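Local atomic coordinates of Non-structural maintenance of chromosomes element 1 homolog (Xenopus laevis, PDB entry 7DG2), a protein that probably acts as a RING-type E3 ubiquitin ligase within the SMC5-SMC6 complex, pairing with a MAGE protein to pass ubiquitin from E2 enzymes to substrates. Residues N81-N85 and D86-M90; K104-E107 and L108-S112; T118-S121 and I122-A126; L143-F146 and V147-W151; L161-R164 and C165-L169. All blocks are in the same frame, centred on the assembly; numbering follows the deposited sequence.

Interaction 1: N81-N85 and D86-M90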
loop_
_atom_site.group_PDB
_atom_site.type_symbol
_atom_site.label_atom_id
_atom_site.label_comp_id
_atom_site.label_asym_id
_atom_site.label_seq_id
_atom_site.Cartn_x
_atom_site.Cartn_y
_atom_site.Cartn_z
ATOM N N ASN A 81 1.598 4.689 -11.903
ATOM C CA ASN A 81 2.961 4.891 -12.342
ATOM C C ASN A 81 2.995 5.067 -13.856
ATOM O O ASN A 81 2.175 4.504 -14.584
ATOM C CB ASN A 81 3.813 3.699 -11.925
ATOM C CG ASN A 81 5.235 3.839 -12.367
ATOM O OD1 ASN A 81 5.826 4.905 -12.222
ATOM N ND2 ASN A 81 5.792 2.775 -12.937
ATOM N N ARG A 82 3.950 5.860 -14.334
ATOM C CA ARG A 82 3.960 6.214 -15.748
ATOM C C ARG A 82 5.316 5.989 -16.410
ATOM O O ARG A 82 5.538 6.487 -17.520
ATOM C CB ARG A 82 3.492 7.664 -15.927
ATOM C CG ARG A 82 1.949 7.793 -15.935
ATOM C CD ARG A 82 1.420 7.139 -17.213
ATOM N NE ARG A 82 -0.018 6.841 -17.270
ATOM C CZ ARG A 82 -0.555 5.651 -16.983
ATOM N NH1 ARG A 82 0.214 4.641 -16.568
ATOM N NH2 ARG A 82 -1.871 5.466 -17.117
ATOM N N VAL A 83 6.225 5.233 -15.790
ATOM C CA VAL A 83 7.538 5.004 -16.388
ATOM C C VAL A 83 8.003 3.578 -16.125
ATOM O O VAL A 83 7.669 2.959 -15.109
ATOM C CB VAL A 83 8.585 6.028 -15.880
ATOM C CG1 VAL A 83 8.965 5.734 -14.438
ATOM C CG2 VAL A 83 9.812 6.041 -16.781
ATOM N N GLU A 84 8.782 3.045 -17.062
ATOM C CA GLU A 84 9.408 1.739 -16.901
ATOM C C GLU A 84 10.914 1.974 -16.901
ATOM O O GLU A 84 11.480 2.333 -17.936
ATOM C CB GLU A 84 8.972 0.785 -18.023
ATOM C CG GLU A 84 7.440 0.762 -18.234
ATOM C CD GLU A 84 6.982 0.102 -19.543
ATOM O OE1 GLU A 84 7.025 -1.143 -19.643
ATOM O OE2 GLU A 84 6.564 0.838 -20.466
ATOM N N ASN A 85 11.563 1.810 -15.749
ATOM C CA ASN A 85 13.008 2.059 -15.683
ATOM C C ASN A 85 13.648 1.116 -14.661
ATOM O O ASN A 85 13.003 0.207 -14.132
ATOM C CB ASN A 85 13.282 3.545 -15.393
ATOM C CG ASN A 85 12.822 3.985 -14.016
ATOM O OD1 ASN A 85 12.703 3.185 -13.090
ATOM N ND2 ASN A 85 12.584 5.287 -13.867
ATOM N N ASP A 86 14.945 1.331 -14.394
ATOM C CA ASP A 86 15.672 0.465 -13.469
ATOM C C ASP A 86 15.152 0.593 -12.043
ATOM O O ASP A 86 15.232 -0.365 -11.264
ATOM C CB ASP A 86 17.167 0.801 -13.485
ATOM C CG ASP A 86 17.882 0.281 -14.716
ATOM O OD1 ASP A 86 17.252 -0.405 -15.548
ATOM O OD2 ASP A 86 19.093 0.567 -14.843
ATOM N N ILE A 87 14.648 1.770 -11.676
ATOM C CA ILE A 87 14.152 1.964 -10.321
ATOM C C ILE A 87 12.783 1.310 -10.141
ATOM O O ILE A 87 12.518 0.678 -9.114
ATOM C CB ILE A 87 14.119 3.470 -9.996
ATOM C CG1 ILE A 87 15.544 4.039 -10.050
ATOM C CG2 ILE A 87 13.483 3.705 -8.630
ATOM C CD1 ILE A 87 15.592 5.551 -9.954
ATOM N N THR A 88 11.888 1.440 -11.123
ATOM C CA THR A 88 10.572 0.830 -10.946
ATOM C C THR A 88 10.680 -0.687 -10.869
ATOM O O THR A 88 9.886 -1.337 -10.181
ATOM C CB THR A 88 9.619 1.242 -12.069
ATOM O OG1 THR A 88 10.142 0.822 -13.334
ATOM C CG2 THR A 88 9.430 2.746 -12.077
ATOM N N LYS A 89 11.681 -1.269 -11.535
ATOM C CA LYS A 89 11.878 -2.708 -11.431
ATOM C C LYS A 89 12.286 -3.150 -10.033
ATOM O O LYS A 89 12.264 -4.357 -9.754
ATOM C CB LYS A 89 12.932 -3.174 -12.443
ATOM C CG LYS A 89 12.501 -3.025 -13.879
ATOM C CD LYS A 89 13.645 -3.395 -14.820
ATOM C CE LYS A 89 13.288 -3.082 -16.254
ATOM N NZ LYS A 89 14.425 -3.354 -17.171
ATOM N N MET A 90 12.698 -2.224 -9.166
ATOM C CA MET A 90 13.023 -2.583 -7.791
ATOM C C MET A 90 11.786 -2.756 -6.914
ATOM O O MET A 90 11.932 -3.034 -5.720
ATOM C CB MET A 90 13.960 -1.532 -7.182
ATOM C CG MET A 90 15.234 -1.316 -7.988
ATOM S SD MET A 90 16.111 0.117 -7.311
ATOM C CE MET A 90 17.479 0.276 -8.461
#
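Asn-85 and Thr-88 grip each other twice, each side chain accepting from the other's backbone N-H. Thr-88 N reaches Asn-85 OD1 at 2.8 Å, nearly in line with the amide C=O, while Asn-85 N points almost straight (176°) at Thr-88 OG1, 3.0 Å away. A weak bond from Ile-87 N to the same OD1 gives a distorted Asx turn. The Asn-85 chi1 of 66° sets CG between the backbone N and the carbonyl carbon, bringing OD1 to the N-H groups of the turn that follows, a task its short side chain suits. Packing is tight round Thr-88 CG2, which lies 3.8 Å from Val-83 CG1 and 3.7 Å from Asn-81 ND2. By contrast, Glu-84 and Asp-86 carry their carboxylates out to the exposed side, where charge is well tolerated. Thr-88 OG1 and Asn-81 ND2 also bond to Gly-73 O and Leu-72 O of the Nse4 chain, respectively. The turn lies between strand 75-81 and helix 96-111, and Arg-82 fastens its start to helix 163-176.

Interaction 2: K104-E107 and L108-S112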
loop_
_atom_site.group_PDB
_atom_site.type_symbol
_atom_site.label_atom_id
_atom_site.label_comp_id
_atom_site.label_asym_id
_atom_site.label_seq_id
_atom_site.Cartn_x
_atom_site.Cartn_y
_atom_site.Cartn_z
ATOM N N LYS A 104 0.848 -13.712 -18.085
ATOM C CA LYS A 104 0.153 -14.709 -18.904
ATOM C C LYS A 104 -1.346 -14.683 -18.645
ATOM O O LYS A 104 -2.146 -14.883 -19.570
ATOM C CB LYS A 104 0.712 -16.116 -18.651
ATOM C CG LYS A 104 2.192 -16.296 -19.013
ATOM C CD LYS A 104 2.481 -15.916 -20.462
ATOM C CE LYS A 104 1.825 -16.873 -21.450
ATOM N NZ LYS A 104 2.178 -16.522 -22.869
ATOM N N THR A 105 -1.753 -14.440 -17.392
ATOM C CA THR A 105 -3.179 -14.323 -17.081
ATOM C C THR A 105 -3.786 -13.096 -17.756
ATOM O O THR A 105 -4.875 -13.161 -18.345
ATOM C CB THR A 105 -3.365 -14.263 -15.557
ATOM O OG1 THR A 105 -2.864 -15.474 -14.963
ATOM C CG2 THR A 105 -4.838 -14.092 -15.184
ATOM N N MET A 106 -3.095 -11.962 -17.673
ATOM C CA MET A 106 -3.523 -10.764 -18.385
ATOM C C MET A 106 -3.646 -11.020 -19.882
ATOM O O MET A 106 -4.623 -10.603 -20.513
ATOM C CB MET A 106 -2.529 -9.628 -18.113
ATOM C CG MET A 106 -2.693 -8.434 -19.040
ATOM S SD MET A 106 -1.756 -6.979 -18.476
ATOM C CE MET A 106 -0.117 -7.643 -18.333
ATOM N N GLU A 107 -2.677 -11.730 -20.463
ATOM C CA GLU A 107 -2.742 -12.029 -21.890
ATOM C C GLU A 107 -3.972 -12.859 -22.222
ATOM O O GLU A 107 -4.674 -12.572 -23.196
ATOM C CB GLU A 107 -1.466 -12.750 -22.332
ATOM C CG GLU A 107 -1.521 -13.275 -23.764
ATOM C CD GLU A 107 -0.283 -14.069 -24.154
ATOM O OE1 GLU A 107 -0.115 -14.342 -25.362
ATOM O OE2 GLU A 107 0.521 -14.414 -23.259
ATOM N N LEU A 108 -4.264 -13.879 -21.416
ATOM C CA LEU A 108 -5.462 -14.682 -21.664
ATOM C C LEU A 108 -6.732 -13.847 -21.507
ATOM O O LEU A 108 -7.685 -13.997 -22.281
ATOM C CB LEU A 108 -5.475 -15.895 -20.727
ATOM C CG LEU A 108 -6.591 -16.915 -20.911
ATOM C CD1 LEU A 108 -6.699 -17.245 -22.377
ATOM C CD2 LEU A 108 -6.246 -18.164 -20.101
ATOM N N ILE A 109 -6.764 -12.961 -20.506
ATOM C CA ILE A 109 -7.911 -12.070 -20.328
ATOM C C ILE A 109 -8.091 -11.180 -21.554
ATOM O O ILE A 109 -9.210 -10.982 -22.039
ATOM C CB ILE A 109 -7.730 -11.248 -19.041
ATOM C CG1 ILE A 109 -8.054 -12.121 -17.824
ATOM C CG2 ILE A 109 -8.546 -9.968 -19.092
ATOM C CD1 ILE A 109 -7.433 -11.614 -16.505
ATOM N N ILE A 110 -6.990 -10.666 -22.093
ATOM C CA ILE A 110 -7.051 -9.789 -23.263
ATOM C C ILE A 110 -7.540 -10.559 -24.486
ATOM O O ILE A 110 -8.329 -10.046 -25.291
ATOM C CB ILE A 110 -5.668 -9.158 -23.506
ATOM C CG1 ILE A 110 -5.342 -8.159 -22.400
ATOM C CG2 ILE A 110 -5.602 -8.491 -24.876
ATOM C CD1 ILE A 110 -3.888 -7.726 -22.400
ATOM N N LEU A 111 -7.086 -11.802 -24.630
ATOM C CA LEU A 111 -7.449 -12.627 -25.783
ATOM C C LEU A 111 -8.873 -13.146 -25.701
ATOM O O LEU A 111 -9.485 -13.431 -26.740
ATOM C CB LEU A 111 -6.510 -13.830 -25.891
ATOM C CG LEU A 111 -5.099 -13.627 -26.405
ATOM C CD1 LEU A 111 -4.302 -14.903 -26.196
ATOM C CD2 LEU A 111 -5.149 -13.256 -27.872
ATOM N N SER A 112 -9.405 -13.322 -24.497
ATOM C CA SER A 112 -10.677 -14.021 -24.359
ATOM C C SER A 112 -11.834 -13.173 -24.871
ATOM O O SER A 112 -11.811 -11.943 -24.804
ATOM C CB SER A 112 -10.923 -14.395 -22.902
ATOM O OG SER A 112 -11.166 -13.233 -22.159
#
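The carboxylate of Glu-107 is the flat group here, carried on an extended chain whose CG runs beside Leu-111 CD1 at 4.0 Å. Lys-104 NZ meets Glu-107 OE2 from the syn side at 2.7 Å, tilted 22° out of the carboxylate plane. Three successive bends near -60° curl the lysine along the helix surface to make this salt bridge one turn on, a natural pairing of opposite charges on the more open face. The inner face is apolar: Met-106 CG and Ile-110 CD1 lie side by side at 3.6 Å, and Thr-105 CG2 touches Ile-109 CD1 at 3.8 Å. Thr-105 is buried, and its OG1 is satisfied by Leu-101 O, a turn earlier. At the far end, Ser-112 OG folds back to Ile-109 O at 3.0 Å as the chain leaves the helix. Helix 96-111 is thus packed between neighbours: Thr-105 and Leu-108 face helix 119-128, Ile-109 touches strand 158-161, and Met-106 and Ile-110 rest on helix 163-176.

Interaction 3: T118-S121 and I122-A126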
loop_
_atom_site.group_PDB
_atom_site.type_symbol
_atom_site.label_atom_id
_atom_site.label_comp_id
_atom_site.label_asym_id
_atom_site.label_seq_id
_atom_site.Cartn_x
_atom_site.Cartn_y
_atom_site.Cartn_z
ATOM N N THR A 118 -10.593 -18.326 -16.223
ATOM C CA THR A 118 -11.100 -19.204 -15.176
ATOM C C THR A 118 -9.958 -19.692 -14.292
ATOM O O THR A 118 -8.793 -19.640 -14.672
ATOM C CB THR A 118 -11.790 -20.421 -15.776
ATOM O OG1 THR A 118 -10.815 -21.128 -16.553
ATOM C CG2 THR A 118 -12.930 -20.003 -16.689
ATOM N N SER A 119 -10.309 -20.202 -13.110
ATOM C CA SER A 119 -9.291 -20.781 -12.229
ATOM C C SER A 119 -8.490 -21.881 -12.919
ATOM O O SER A 119 -7.258 -21.926 -12.806
ATOM C CB SER A 119 -9.933 -21.328 -10.954
ATOM O OG SER A 119 -10.419 -20.268 -10.144
ATOM N N ILE A 120 -9.159 -22.785 -13.634
ATOM C CA ILE A 120 -8.423 -23.863 -14.289
ATOM C C ILE A 120 -7.466 -23.303 -15.335
ATOM O O ILE A 120 -6.337 -23.783 -15.484
ATOM C CB ILE A 120 -9.404 -24.889 -14.896
ATOM C CG1 ILE A 120 -9.981 -25.766 -13.778
ATOM C CG2 ILE A 120 -8.687 -25.753 -15.949
ATOM C CD1 ILE A 120 -11.064 -26.754 -14.245
ATOM N N SER A 121 -7.896 -22.279 -16.081
ATOM C CA SER A 121 -7.016 -21.733 -17.108
ATOM C C SER A 121 -5.762 -21.130 -16.474
ATOM O O SER A 121 -4.661 -21.290 -17.007
ATOM C CB SER A 121 -7.758 -20.712 -17.988
ATOM O OG SER A 121 -7.884 -19.437 -17.369
ATOM N N ILE A 122 -5.900 -20.492 -15.305
ATOM C CA ILE A 122 -4.730 -19.906 -14.644
ATOM C C ILE A 122 -3.821 -20.997 -14.086
ATOM O O ILE A 122 -2.587 -20.888 -14.148
ATOM C CB ILE A 122 -5.173 -18.913 -13.558
ATOM C CG1 ILE A 122 -5.926 -17.770 -14.213
ATOM C CG2 ILE A 122 -3.938 -18.352 -12.815
ATOM C CD1 ILE A 122 -6.705 -16.891 -13.244
ATOM N N LEU A 123 -4.407 -22.075 -13.562
ATOM C CA LEU A 123 -3.603 -23.210 -13.111
ATOM C C LEU A 123 -2.835 -23.833 -14.268
ATOM O O LEU A 123 -1.689 -24.276 -14.101
ATOM C CB LEU A 123 -4.502 -24.249 -12.430
ATOM C CG LEU A 123 -5.140 -23.809 -11.105
ATOM C CD1 LEU A 123 -6.195 -24.805 -10.629
ATOM C CD2 LEU A 123 -4.068 -23.623 -10.027
ATOM N N ASN A 124 -3.450 -23.886 -15.457
ATOM C CA ASN A 124 -2.753 -24.443 -16.611
ATOM C C ASN A 124 -1.652 -23.507 -17.090
ATOM O O ASN A 124 -0.556 -23.962 -17.428
ATOM C CB ASN A 124 -3.749 -24.760 -17.738
ATOM C CG ASN A 124 -4.614 -25.957 -17.419
ATOM O OD1 ASN A 124 -4.287 -26.743 -16.538
ATOM N ND2 ASN A 124 -5.760 -26.087 -18.117
ATOM N N LEU A 125 -1.907 -22.190 -17.089
ATOM C CA LEU A 125 -0.835 -21.240 -17.384
ATOM C C LEU A 125 0.331 -21.414 -16.424
ATOM O O LEU A 125 1.499 -21.383 -16.839
ATOM C CB LEU A 125 -1.364 -19.809 -17.295
ATOM C CG LEU A 125 -2.398 -19.423 -18.343
ATOM C CD1 LEU A 125 -2.947 -18.025 -18.000
ATOM C CD2 LEU A 125 -1.777 -19.440 -19.734
ATOM N N ALA A 126 0.032 -21.604 -15.143
ATOM C CA ALA A 126 1.092 -21.730 -14.145
ATOM C C ALA A 126 1.915 -22.980 -14.388
ATOM O O ALA A 126 3.132 -22.990 -14.174
ATOM C CB ALA A 126 0.491 -21.764 -12.747
#
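The carbonyl oxygen of Thr-118 is held by two donors: Ile-122 N at 3.1 Å, the first bond of the helix, and Ser-121 OG at 2.9 Å. The amide arrives close to the direction in which the carbonyl points, whereas the hydroxyl comes from well off that direction, with a C=O...OG angle of 127°. Ser-121 can do this because chi1 of 79° sets OG between its own N and carbonyl carbon, turned back toward the start of the helix. Thr-118 returns the grip as N-cap: its OG1 accepts from Ser-121 N at 3.2 Å, satisfying an amide that has no preceding turn to bond to. Small hydroxyl residues suit both places, since a single oxygen on a short stem reaches the backbone without crowding it. On the exposed flank the side chains of Ile-120 and Asn-124, one turn apart, lie side by side, CG2 to ND2 3.7 Å. Ile-122 turns the other way, into the core, where it meets Thr-105 of helix 96-111 and Leu-143 of helix 136-148, while Ser-119 OG bonds to Gly-157 O. An N-capped second helix following a very short strand, with helix 136-148 and the hairpin of strands 152-155 and 158-161 after it, is the order of elements in a winged-helix domain, consistent with the helix-turn-helix affinity of the family.

Interaction 4: L143-F146 and V147-W151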
loop_
_atom_site.group_PDB
_atom_site.type_symbol
_atom_site.label_atom_id
_atom_site.label_comp_id
_atom_site.label_asym_id
_atom_site.label_seq_id
_atom_site.Cartn_x
_atom_site.Cartn_y
_atom_site.Cartn_z
ATOM N N LEU A 143 -3.509 -15.327 -6.416
ATOM C CA LEU A 143 -4.708 -14.706 -6.971
ATOM C C LEU A 143 -5.436 -13.895 -5.913
ATOM O O LEU A 143 -5.936 -12.800 -6.195
ATOM C CB LEU A 143 -5.629 -15.775 -7.559
ATOM C CG LEU A 143 -5.090 -16.422 -8.822
ATOM C CD1 LEU A 143 -6.007 -17.602 -9.202
ATOM C CD2 LEU A 143 -5.061 -15.407 -9.942
ATOM N N GLN A 144 -5.484 -14.393 -4.678
ATOM C CA GLN A 144 -6.159 -13.614 -3.646
ATOM C C GLN A 144 -5.415 -12.311 -3.367
ATOM O O GLN A 144 -6.046 -11.283 -3.089
ATOM C CB GLN A 144 -6.320 -14.438 -2.365
ATOM C CG GLN A 144 -7.054 -13.687 -1.246
ATOM C CD GLN A 144 -8.424 -13.137 -1.684
ATOM O OE1 GLN A 144 -9.326 -13.900 -2.051
ATOM N NE2 GLN A 144 -8.578 -11.807 -1.645
ATOM N N SER A 145 -4.089 -12.327 -3.478
ATOM C CA SER A 145 -3.325 -11.093 -3.340
ATOM C C SER A 145 -3.624 -10.130 -4.485
ATOM O O SER A 145 -3.845 -8.939 -4.257
ATOM C CB SER A 145 -1.824 -11.396 -3.265
ATOM O OG SER A 145 -1.085 -10.183 -3.204
ATOM N N PHE A 146 -3.632 -10.630 -5.732
ATOM C CA PHE A 146 -3.946 -9.765 -6.866
ATOM C C PHE A 146 -5.321 -9.131 -6.705
ATOM O O PHE A 146 -5.528 -7.987 -7.110
ATOM C CB PHE A 146 -3.887 -10.549 -8.183
ATOM C CG PHE A 146 -2.490 -10.933 -8.621
ATOM C CD1 PHE A 146 -1.396 -10.158 -8.290
ATOM C CD2 PHE A 146 -2.291 -12.068 -9.391
ATOM C CE1 PHE A 146 -0.109 -10.515 -8.692
ATOM C CE2 PHE A 146 -1.011 -12.431 -9.809
ATOM C CZ PHE A 146 0.080 -11.658 -9.457
ATOM N N VAL A 147 -6.275 -9.866 -6.123
ATOM C CA VAL A 147 -7.604 -9.296 -5.892
ATOM C C VAL A 147 -7.555 -8.270 -4.766
ATOM O O VAL A 147 -8.098 -7.166 -4.887
ATOM C CB VAL A 147 -8.620 -10.413 -5.598
ATOM C CG1 VAL A 147 -9.900 -9.841 -5.017
ATOM C CG2 VAL A 147 -8.901 -11.184 -6.893
ATOM N N GLN A 148 -6.885 -8.613 -3.666
ATOM C CA GLN A 148 -6.779 -7.690 -2.539
ATOM C C GLN A 148 -6.108 -6.384 -2.949
ATOM O O GLN A 148 -6.523 -5.303 -2.510
ATOM C CB GLN A 148 -6.012 -8.362 -1.401
ATOM C CG GLN A 148 -5.521 -7.411 -0.318
ATOM C CD GLN A 148 -6.643 -6.899 0.557
ATOM O OE1 GLN A 148 -7.720 -7.499 0.618
ATOM N NE2 GLN A 148 -6.404 -5.772 1.234
ATOM N N GLU A 149 -5.073 -6.458 -3.790
ATOM C CA GLU A 149 -4.363 -5.258 -4.228
ATOM C C GLU A 149 -5.025 -4.555 -5.411
ATOM O O GLU A 149 -4.461 -3.583 -5.928
ATOM C CB GLU A 149 -2.915 -5.602 -4.587
ATOM C CG GLU A 149 -2.156 -6.264 -3.459
ATOM C CD GLU A 149 -2.018 -5.373 -2.242
ATOM O OE1 GLU A 149 -1.538 -4.229 -2.403
ATOM O OE2 GLU A 149 -2.394 -5.820 -1.135
ATOM N N LYS A 150 -6.182 -5.033 -5.861
ATOM C CA LYS A 150 -6.945 -4.413 -6.947
ATOM C C LYS A 150 -6.172 -4.407 -8.266
ATOM O O LYS A 150 -6.228 -3.447 -9.034
ATOM C CB LYS A 150 -7.397 -3.000 -6.557
ATOM C CG LYS A 150 -8.397 -3.026 -5.425
ATOM C CD LYS A 150 -8.689 -1.619 -4.937
ATOM C CE LYS A 150 -10.025 -1.555 -4.218
ATOM N NZ LYS A 150 -10.329 -2.808 -3.484
ATOM N N TRP A 151 -5.462 -5.502 -8.557
ATOM C CA TRP A 151 -4.969 -5.733 -9.912
ATOM C C TRP A 151 -5.920 -6.617 -10.700
ATOM O O TRP A 151 -6.101 -6.412 -11.901
ATOM C CB TRP A 151 -3.569 -6.377 -9.903
ATOM C CG TRP A 151 -2.579 -5.479 -9.232
ATOM C CD1 TRP A 151 -1.870 -5.740 -8.085
ATOM C CD2 TRP A 151 -2.241 -4.146 -9.627
ATOM N NE1 TRP A 151 -1.095 -4.644 -7.754
ATOM C CE2 TRP A 151 -1.307 -3.654 -8.683
ATOM C CE3 TRP A 151 -2.634 -3.318 -10.684
ATOM C CZ2 TRP A 151 -0.757 -2.365 -8.771
ATOM C CZ3 TRP A 151 -2.089 -2.027 -10.767
ATOM C CH2 TRP A 151 -1.154 -1.572 -9.818
HETATM O O HOH W 1 -1.748 -8.828 -0.820
#
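Phe-146 O and Trp-151 N, 2.9 Å apart, form the outer bond of a Schellman motif; the inner one joins Lys-150 N to Val-147 O at 3.0 Å. Lys-150 takes the left-handed backbone conformation (phi 62°), and its long side chain lies at the partly exposed rim. Before the turn, Ser-145 O takes Glu-149 N at 2.8 Å. The side chains of these two residues are linked through a water, which lies 2.8 Å from Ser-145 OG and donates to Glu-149 OE2 at 3.1 Å. Beyond the helix, the indole of Trp-151 lies under Glu-149 O, 3.9 Å above the ring plane toward its rim, and makes a cation-pi contact with Arg-164. Phe-146 fits the buried side, its ring meeting Tyr-94 and Phe-102 edge-to-face. The Schellman bonds thus satisfy the last backbone N-H groups, while Ser-145 OG and Gln-148 O are met from outside the helix, by Tyr-94 OH and Arg-91 of the MAGE chain. An acetate oxygen beside the Glu-149 carboxylate suggests that the two probably share a proton.

Interaction 5: L161-R164 and C165-L169. With ACT (acetate ion), chain D.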
loop_
_atom_site.group_PDB
_atom_site.type_symbol
_atom_site.label_atom_id
_atom_site.label_comp_id
_atom_site.label_asym_id
_atom_site.label_seq_id
_atom_site.Cartn_x
_atom_site.Cartn_y
_atom_site.Cartn_z
ATOM N N LEU A 161 -9.272 -8.044 -15.365
ATOM C CA LEU A 161 -8.426 -6.952 -14.901
ATOM C C LEU A 161 -9.260 -5.955 -14.111
ATOM O O LEU A 161 -10.377 -5.614 -14.506
ATOM C CB LEU A 161 -7.771 -6.236 -16.082
ATOM C CG LEU A 161 -6.862 -7.042 -16.993
ATOM C CD1 LEU A 161 -6.221 -6.107 -17.997
ATOM C CD2 LEU A 161 -5.808 -7.772 -16.180
ATOM N N HIS A 162 -8.717 -5.485 -12.988
ATOM C CA HIS A 162 -9.373 -4.413 -12.245
ATOM C C HIS A 162 -9.337 -3.120 -13.053
ATOM O O HIS A 162 -8.449 -2.911 -13.884
ATOM C CB HIS A 162 -8.671 -4.212 -10.885
ATOM C CG HIS A 162 -9.491 -3.456 -9.879
ATOM N ND1 HIS A 162 -9.649 -2.084 -9.917
ATOM C CD2 HIS A 162 -10.192 -3.884 -8.804
ATOM C CE1 HIS A 162 -10.422 -1.704 -8.914
ATOM N NE2 HIS A 162 -10.772 -2.779 -8.231
ATOM N N THR A 163 -10.310 -2.236 -12.802
ATOM C CA THR A 163 -10.247 -0.899 -13.390
ATOM C C THR A 163 -8.886 -0.251 -13.145
ATOM O O THR A 163 -8.317 0.376 -14.041
ATOM C CB THR A 163 -11.365 -0.029 -12.822
ATOM O OG1 THR A 163 -12.625 -0.651 -13.103
ATOM C CG2 THR A 163 -11.334 1.360 -13.450
ATOM N N ARG A 164 -8.344 -0.414 -11.938
ATOM C CA ARG A 164 -7.025 0.141 -11.633
ATOM C C ARG A 164 -5.971 -0.371 -12.600
ATOM O O ARG A 164 -5.105 0.386 -13.058
ATOM C CB ARG A 164 -6.624 -0.221 -10.207
ATOM C CG ARG A 164 -5.268 0.394 -9.817
ATOM C CD ARG A 164 -4.598 -0.409 -8.726
ATOM N NE ARG A 164 -3.397 0.240 -8.191
ATOM C CZ ARG A 164 -2.840 -0.118 -7.040
ATOM N NH1 ARG A 164 -3.378 -1.088 -6.317
ATOM N NH2 ARG A 164 -1.757 0.499 -6.596
ATOM N N CYS A 165 -6.023 -1.668 -12.916
ATOM C CA CYS A 165 -5.036 -2.256 -13.807
ATOM C C CYS A 165 -5.173 -1.705 -15.222
ATOM O O CYS A 165 -4.176 -1.364 -15.863
ATOM C CB CYS A 165 -5.196 -3.770 -13.794
ATOM S SG CYS A 165 -3.885 -4.617 -14.699
ATOM N N ILE A 166 -6.407 -1.615 -15.730
ATOM C CA ILE A 166 -6.609 -1.056 -17.064
ATOM C C ILE A 166 -6.141 0.397 -17.121
ATOM O O ILE A 166 -5.500 0.824 -18.092
ATOM C CB ILE A 166 -8.087 -1.194 -17.471
ATOM C CG1 ILE A 166 -8.508 -2.658 -17.390
ATOM C CG2 ILE A 166 -8.311 -0.596 -18.854
ATOM C CD1 ILE A 166 -10.042 -2.873 -17.467
ATOM N N MET A 167 -6.436 1.175 -16.076
ATOM C CA MET A 167 -6.031 2.577 -16.064
ATOM C C MET A 167 -4.517 2.712 -16.118
ATOM O O MET A 167 -3.980 3.506 -16.902
ATOM C CB MET A 167 -6.600 3.274 -14.830
ATOM C CG MET A 167 -8.121 3.507 -14.913
ATOM S SD MET A 167 -8.878 4.167 -13.422
ATOM C CE MET A 167 -8.165 5.820 -13.369
ATOM N N GLU A 168 -3.801 1.913 -15.322
ATOM C CA GLU A 168 -2.347 2.050 -15.320
ATOM C C GLU A 168 -1.708 1.449 -16.570
ATOM O O GLU A 168 -0.727 1.995 -17.096
ATOM C CB GLU A 168 -1.754 1.402 -14.076
ATOM C CG GLU A 168 -0.262 1.689 -13.949
ATOM C CD GLU A 168 0.284 1.239 -12.619
ATOM O OE1 GLU A 168 0.622 0.041 -12.490
ATOM O OE2 GLU A 168 0.340 2.082 -11.699
ATOM N N LEU A 169 -2.233 0.324 -17.055
ATOM C CA LEU A 169 -1.607 -0.429 -18.137
ATOM C C LEU A 169 -2.226 -0.160 -19.504
ATOM O O LEU A 169 -1.889 -0.863 -20.460
ATOM C CB LEU A 169 -1.662 -1.934 -17.846
ATOM C CG LEU A 169 -0.853 -2.409 -16.633
ATOM C CD1 LEU A 169 -0.817 -3.936 -16.586
ATOM C CD2 LEU A 169 0.537 -1.885 -16.698
HETATM C C ACT D . -2.313 -0.756 -3.114
HETATM O O ACT D . -1.860 -1.688 -3.867
HETATM O OXT ACT D . -1.822 0.397 -2.893
HETATM C CH3 ACT D . -3.667 -1.087 -2.387
HETATM O O HOH W 2 -1.614 2.021 -9.665
#
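Arg-164 and Glu-168 stand one turn apart with opposite charges, yet their side chains meet through a water: it accepts from Arg-164 NE at 2.9 Å and lies 2.8 Å from Glu-168 OE2. The extended arginine spends another N-H on an acetate, probably from the crystallisation liquor, NH1 reaching its O at 2.9 Å. Water and acetate both sit at the guanidinium edge, in its plane. Glu-168 is heavily engaged, OE1 accepting from Met-71 N and Leu-72 N of the Nse4 chain and OE2 from Asn-81 N. At the helix start, His-162 ND1 takes Arg-164 N at 2.9 Å, almost straight and in the ring plane; chi1 of -162° swings the imidazole there, and NE2 bonds a glycerol. The side chains of Thr-163 and Met-167 cross, CG2 coming within 3.7 Å of SD. Leu-161 suits the buried side, its CD2 4.0 Å from Cys-165 SG and its CB 3.9 Å from Ile-166 CG1. A histidine N-cap with Leu-161 and Ile-166 clasped round it makes a hydrophobic staple, a classic helix-start motif.

In the fold
All five contacts are local and follow one another in series, so none nests in or crosses another; each spans adjacent residues and closes no long loop. Interaction 1 shapes the turn leaving strand 75-81; interaction 2 covers the last turns of helix 96-111, interaction 3 opens helix 119-128, interaction 4 ends helix 136-148, and interaction 5 starts helix 163-176 beyond the hairpin. Folding brings them together: interactions 2 and 3 pack helix on helix, and 3 and 4 touch through buried side chains. Interaction 5 lies nearest the chain centre, touching 2 through Leu-161 and Leu-169, 4 through the Trp-151 to His-162 backbone, and 1 through Arg-82. Interactions 1, 4 and 5 also border the Nse4 chain.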